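Laccase (Uncultured bacterium, PDB 4F7K) probably uses copper ions to oxidise phenolic and related substrates while reducing dioxygen to water, as multicopper oxidases of the laccase type do. Local coordinates at residues Pro127-Asp139 against Gly181-Arg195. Sequence-based numbering, arbitrary orientation. Where two conformers were deposited one is given.
Sequences PDVDHDLIIMIDD and GDRVRLRLINVATDR
Asp130 OD2 has two partners: the backbone N of Arg183 reaches it at 2.9 Å, on the anti side of the carboxylate, and NE of Arg270 forms a salt bridge with it. In return, Asp130 N donates to Arg183 O at 2.7 Å, just ahead of a parallel strand pair, 131-139 beside 183-190, inside a mixed sheet of the second cupredoxin-like domain. Strand 167-173 flanks the pair beyond 131-139 and strand 232-239 beyond 183-190. Backbone bonds step regularly from His131 O, which takes Arg185 N, to Ile137 O, which takes Val191 N.

On one face, Asp132 meets Arg187 in a side-on, two-pronged salt bridge: NE to OD1 at 2.7 Å and NH2 to OD2 at 2.9 Å, both on syn lone pairs, the two planes only 5° apart. Asp132 holds CG opposite its backbone N (chi1 -177°), which brings the carboxylate near the Arg187 guanidinium. Arg185 lays its guanidinium over that of Arg187; the stacked cations are probably tolerated because Asp132 pairs with one, Asp234 and Glu123 with the other. A leucine in place of Arg187 would probably leave the Asp132 carboxylate without its mate and free to turn, and take the cover off one face of the Arg185 guanidinium. Farther along this face, Ile134 CG2 touches Ile189 CD1, and Met136 CG packs on Val191 CG1 at 3.9 Å.

The other face is aliphatic at its centre, where Leu133 lies alongside Leu186 and Ile135 CG1 meets Leu188 CD1 at 3.8 Å. Past the end of 183-190, Asn190 OD1 accepts from Ala192 N in an Asx turn, while its ND2 bonds Leu227 O. A water bridges Asp139 OD1 to Asp194 N.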
loop_
_atom_site.group_PDB
_atom_site.type_symbol
_atom_site.label_atom_id
_atom_site.label_comp_id
_atom_site.label_asym_id
_atom_site.label_seq_id
_atom_site.Cartn_x
_atom_site.Cartn_y
_atom_site.Cartn_z
ATOM N N PRO A 127 16.345 -5.533 10.962
ATOM C CA PRO A 127 17.097 -4.600 11.800
ATOM C C PRO A 127 16.687 -4.717 13.267
ATOM O O PRO A 127 15.641 -5.287 13.591
ATOM C CB PRO A 127 16.675 -3.240 11.257
ATOM C CG PRO A 127 15.323 -3.478 10.712
ATOM C CD PRO A 127 15.458 -4.808 10.041
ATOM N N ASP A 128 17.518 -4.163 14.133
ATOM C CA ASP A 128 17.329 -4.260 15.567
ATOM C C ASP A 128 16.256 -3.269 16.022
ATOM O O ASP A 128 16.512 -2.069 16.142
ATOM C CB ASP A 128 18.671 -3.996 16.281
ATOM C CG ASP A 128 18.511 -3.775 17.774
ATOM O OD1 ASP A 128 17.614 -4.411 18.382
ATOM O OD2 ASP A 128 19.276 -2.959 18.336
ATOM N N VAL A 129 15.052 -3.764 16.273
ATOM C CA VAL A 129 14.018 -2.896 16.806
ATOM C C VAL A 129 13.317 -3.620 17.912
ATOM O O VAL A 129 13.328 -4.854 17.951
ATOM C CB VAL A 129 13.003 -2.398 15.714
ATOM C CG1 VAL A 129 13.700 -1.540 14.670
ATOM C CG2 VAL A 129 12.291 -3.564 15.036
ATOM N N ASP A 130 12.711 -2.851 18.812
ATOM C CA ASP A 130 11.887 -3.414 19.892
ATOM C C ASP A 130 10.458 -3.782 19.476
ATOM O O ASP A 130 9.915 -4.760 19.962
ATOM C CB ASP A 130 11.862 -2.473 21.097
ATOM C CG ASP A 130 13.231 -2.243 21.664
ATOM O OD1 ASP A 130 13.928 -3.249 21.941
ATOM O OD2 ASP A 130 13.612 -1.068 21.830
ATOM N N HIS A 131 9.853 -2.996 18.592
ATOM C CA HIS A 131 8.491 -3.277 18.114
ATOM C C HIS A 131 8.385 -2.962 16.640
ATOM O O HIS A 131 8.926 -1.964 16.162
ATOM C CB HIS A 131 7.448 -2.453 18.866
ATOM C CG HIS A 131 7.404 -2.720 20.337
ATOM N ND1 HIS A 131 8.106 -1.964 21.252
ATOM C CD2 HIS A 131 6.749 -3.665 21.051
ATOM C CE1 HIS A 131 7.874 -2.422 22.467
ATOM N NE2 HIS A 131 7.061 -3.461 22.374
ATOM N N ASP A 132 7.672 -3.827 15.936
ATOM C CA ASP A 132 7.472 -3.730 14.515
ATOM C C ASP A 132 5.964 -3.624 14.306
ATOM O O ASP A 132 5.254 -4.627 14.377
ATOM C CB ASP A 132 8.066 -4.980 13.849
ATOM C CG ASP A 132 7.973 -4.956 12.325
ATOM O OD1 ASP A 132 7.125 -4.206 11.742
ATOM O OD2 ASP A 132 8.753 -5.726 11.707
ATOM N N LEU A 133 5.496 -2.398 14.044
ATOM C CA LEU A 133 4.057 -2.089 13.967
ATOM C C LEU A 133 3.644 -1.674 12.562
ATOM O O LEU A 133 4.418 -1.035 11.841
ATOM C CB LEU A 133 3.667 -0.981 14.965
ATOM C CG LEU A 133 4.232 -1.175 16.383
ATOM C CD1 LEU A 133 4.181 0.096 17.245
ATOM C CD2 LEU A 133 3.592 -2.373 17.114
ATOM N N ILE A 134 2.423 -2.053 12.181
ATOM C CA ILE A 134 1.886 -1.729 10.870
ATOM C C ILE A 134 0.819 -0.660 11.053
ATOM O O ILE A 134 -0.055 -0.812 11.895
ATOM C CB ILE A 134 1.290 -3.001 10.219
ATOM C CG1 ILE A 134 2.412 -3.987 9.836
ATOM C CG2 ILE A 134 0.372 -2.665 9.034
ATOM C CD1 ILE A 134 1.947 -5.441 9.680
ATOM N N ILE A 135 0.883 0.405 10.254
ATOM C CA ILE A 135 -0.015 1.533 10.398
ATOM C C ILE A 135 -0.765 1.722 9.096
ATOM O O ILE A 135 -0.201 2.257 8.111
ATOM C CB ILE A 135 0.742 2.877 10.680
ATOM C CG1 ILE A 135 1.970 2.668 11.581
ATOM C CG2 ILE A 135 -0.235 3.951 11.181
ATOM C CD1 ILE A 135 1.680 2.112 12.910
ATOM N N MET A 136 -2.040 1.335 9.115
ATOM C CA MET A 136 -2.896 1.430 7.951
ATOM C C MET A 136 -3.798 2.651 8.108
ATOM O O MET A 136 -4.610 2.764 9.071
ATOM C CB MET A 136 -3.688 0.122 7.733
ATOM C CG MET A 136 -2.798 -1.051 7.248
ATOM S SD MET A 136 -3.499 -2.718 7.607
ATOM C CE MET A 136 -3.322 -2.868 9.404
ATOM N N ILE A 137 -3.627 3.593 7.198
ATOM C CA ILE A 137 -4.393 4.821 7.274
ATOM C C ILE A 137 -5.493 4.777 6.226
ATOM O O ILE A 137 -5.243 4.469 5.066
ATOM C CB ILE A 137 -3.493 6.069 7.112
ATOM C CG1 ILE A 137 -2.353 6.021 8.141
ATOM C CG2 ILE A 137 -4.307 7.354 7.263
ATOM C CD1 ILE A 137 -1.303 7.163 8.018
ATOM N N ASP A 138 -6.725 5.033 6.655
ATOM C CA ASP A 138 -7.875 4.963 5.740
ATOM C C ASP A 138 -8.817 6.094 6.158
ATOM O O ASP A 138 -8.723 6.631 7.263
ATOM C CB ASP A 138 -8.539 3.579 5.896
ATOM C CG ASP A 138 -9.347 3.126 4.672
ATOM O OD1 ASP A 138 -9.487 3.921 3.693
ATOM O OD2 ASP A 138 -9.841 1.934 4.733
ATOM N N ASP A 139 -9.707 6.513 5.280
ATOM C CA ASP A 139 -10.778 7.366 5.785
ATOM C C ASP A 139 -12.150 6.813 5.476
ATOM O O ASP A 139 -12.281 5.843 4.731
ATOM C CB ASP A 139 -10.598 8.802 5.347
ATOM C CG ASP A 139 -11.086 9.026 3.994
ATOM O OD1 ASP A 139 -10.796 8.138 3.153
ATOM O OD2 ASP A 139 -11.770 10.054 3.802
ATOM N N GLY A 181 12.142 5.270 24.887
ATOM C CA GLY A 181 13.455 4.674 24.646
ATOM C C GLY A 181 13.424 3.414 23.786
ATOM O O GLY A 181 14.469 2.928 23.370
ATOM N N ASP A 182 12.240 2.868 23.514
ATOM C CA ASP A 182 12.127 1.767 22.546
ATOM C C ASP A 182 12.482 2.226 21.147
ATOM O O ASP A 182 12.257 3.386 20.792
ATOM C CB ASP A 182 10.723 1.164 22.516
ATOM C CG ASP A 182 10.478 0.191 23.652
ATOM O OD1 ASP A 182 11.461 -0.241 24.291
ATOM O OD2 ASP A 182 9.295 -0.127 23.915
ATOM N N ARG A 183 13.059 1.327 20.363
ATOM C CA ARG A 183 13.242 1.576 18.943
ATOM C C ARG A 183 12.112 0.907 18.190
ATOM O O ARG A 183 11.972 -0.311 18.253
ATOM C CB ARG A 183 14.571 1.018 18.445
ATOM C CG ARG A 183 14.755 1.260 16.946
ATOM C CD ARG A 183 16.199 1.294 16.556
ATOM N NE ARG A 183 16.814 2.572 16.872
ATOM C CZ ARG A 183 18.059 2.894 16.550
ATOM N NH1 ARG A 183 18.828 2.029 15.905
ATOM N NH2 ARG A 183 18.529 4.085 16.874
ATOM N N VAL A 184 11.312 1.693 17.473
ATOM C CA VAL A 184 10.187 1.116 16.729
ATOM C C VAL A 184 10.368 1.165 15.230
ATOM O O VAL A 184 10.839 2.158 14.693
ATOM C CB VAL A 184 8.824 1.762 17.105
ATOM C CG1 VAL A 184 8.548 1.589 18.583
ATOM C CG2 VAL A 184 8.765 3.247 16.684
ATOM N N ARG A 185 9.984 0.081 14.560
ATOM C CA ARG A 185 9.753 0.085 13.118
ATOM C C ARG A 185 8.257 0.341 12.852
ATOM O O ARG A 185 7.411 -0.370 13.365
ATOM C CB ARG A 185 10.213 -1.238 12.491
ATOM C CG ARG A 185 10.177 -1.240 10.963
ATOM C CD ARG A 185 10.689 -2.548 10.403
ATOM N NE ARG A 185 10.752 -2.528 8.935
ATOM C CZ ARG A 185 11.502 -3.363 8.198
ATOM N NH1 ARG A 185 12.229 -4.297 8.797
ATOM N NH2 ARG A 185 11.503 -3.288 6.863
ATOM N N LEU A 186 7.969 1.402 12.100
ATOM C CA LEU A 186 6.634 1.814 11.764
ATOM C C LEU A 186 6.415 1.689 10.246
ATOM O O LEU A 186 7.022 2.428 9.467
ATOM C CB LEU A 186 6.395 3.269 12.238
ATOM C CG LEU A 186 6.562 3.543 13.745
ATOM C CD1 LEU A 186 6.550 5.020 14.017
ATOM C CD2 LEU A 186 5.477 2.866 14.572
ATOM N N ARG A 187 5.564 0.734 9.868
ATOM C CA ARG A 187 5.205 0.409 8.475
ATOM C C ARG A 187 3.906 1.087 8.054
ATOM O O ARG A 187 2.800 0.590 8.350
ATOM C CB ARG A 187 5.096 -1.111 8.311
ATOM C CG ARG A 187 6.432 -1.862 8.635
ATOM C CD ARG A 187 6.202 -3.330 8.477
ATOM N NE ARG A 187 7.275 -4.173 9.001
ATOM C CZ ARG A 187 8.142 -4.857 8.242
ATOM N NH1 ARG A 187 8.103 -4.758 6.916
ATOM N NH2 ARG A 187 9.064 -5.634 8.823
ATOM N N LEU A 188 4.049 2.237 7.392
ATOM C CA LEU A 188 2.914 3.079 7.108
ATOM C C LEU A 188 2.377 2.673 5.772
ATOM O O LEU A 188 3.122 2.536 4.804
ATOM C CB LEU A 188 3.294 4.574 7.050
ATOM C CG LEU A 188 3.438 5.390 8.342
ATOM C CD1 LEU A 188 4.331 4.766 9.401
ATOM C CD2 LEU A 188 3.951 6.801 7.978
ATOM N N ILE A 189 1.068 2.502 5.726
ATOM C CA ILE A 189 0.430 2.155 4.496
ATOM C C ILE A 189 -0.795 3.023 4.328
ATOM O O ILE A 189 -1.662 3.023 5.220
ATOM C CB ILE A 189 -0.032 0.682 4.471
ATOM C CG1 ILE A 189 1.115 -0.259 4.865
ATOM C CG2 ILE A 189 -0.583 0.369 3.087
ATOM C CD1 ILE A 189 0.712 -1.752 5.037
ATOM N N ASN A 190 -0.875 3.734 3.200
ATOM C CA ASN A 190 -2.092 4.477 2.860
ATOM C C ASN A 190 -3.034 3.517 2.142
ATOM O O ASN A 190 -2.772 3.167 0.971
ATOM C CB ASN A 190 -1.814 5.729 1.991
ATOM C CG ASN A 190 -3.119 6.502 1.633
ATOM O OD1 ASN A 190 -4.222 6.018 1.904
ATOM N ND2 ASN A 190 -2.994 7.699 1.032
ATOM N N VAL A 191 -4.063 3.028 2.856
ATOM C CA VAL A 191 -4.975 2.036 2.284
ATOM C C VAL A 191 -6.265 2.690 1.774
ATOM O O VAL A 191 -7.144 2.006 1.273
ATOM C CB VAL A 191 -5.309 0.874 3.263
ATOM C CG1 VAL A 191 -4.016 0.169 3.712
ATOM C CG2 VAL A 191 -6.128 1.384 4.508
ATOM N N ALA A 192 -6.377 4.010 1.900
ATOM C CA ALA A 192 -7.472 4.731 1.235
ATOM C C ALA A 192 -7.413 4.603 -0.291
ATOM O O ALA A 192 -6.340 4.479 -0.894
ATOM C CB ALA A 192 -7.484 6.221 1.652
ATOM N N THR A 193 -8.565 4.604 -0.934
ATOM C CA THR A 193 -8.585 4.528 -2.377
ATOM C C THR A 193 -8.560 5.952 -3.005
ATOM O O THR A 193 -8.234 6.131 -4.171
ATOM C CB THR A 193 -9.854 3.755 -2.852
ATOM O OG1 THR A 193 -11.068 4.250 -2.216
ATOM C CG2 THR A 193 -9.701 2.285 -2.565
ATOM N N ASP A 194 -8.953 6.957 -2.235
ATOM C CA ASP A 194 -9.368 8.223 -2.839
ATOM C C ASP A 194 -8.822 9.441 -2.159
ATOM O O ASP A 194 -9.205 10.535 -2.543
ATOM C CB ASP A 194 -10.906 8.331 -2.962
ATOM C CG ASP A 194 -11.473 7.405 -4.020
ATOM O OD1 ASP A 194 -11.328 7.709 -5.223
ATOM O OD2 ASP A 194 -12.072 6.353 -3.657
ATOM N N ARG A 195 -7.936 9.252 -1.188
ATOM C CA ARG A 195 -7.396 10.323 -0.336
ATOM C C ARG A 195 -5.877 10.284 -0.287
ATOM O O ARG A 195 -5.309 9.198 -0.119
ATOM C CB ARG A 195 -7.922 10.173 1.101
ATOM C CG ARG A 195 -9.450 10.400 1.241
ATOM C CD ARG A 195 -9.826 11.810 0.787
ATOM N NE ARG A 195 -11.251 12.104 0.979
ATOM C CZ ARG A 195 -11.875 13.089 0.345
ATOM N NH1 ARG A 195 -11.181 13.839 -0.482
ATOM N NH2 ARG A 195 -13.171 13.317 0.524
HETATM O O HOH W 1 -10.601 6.836 0.383
#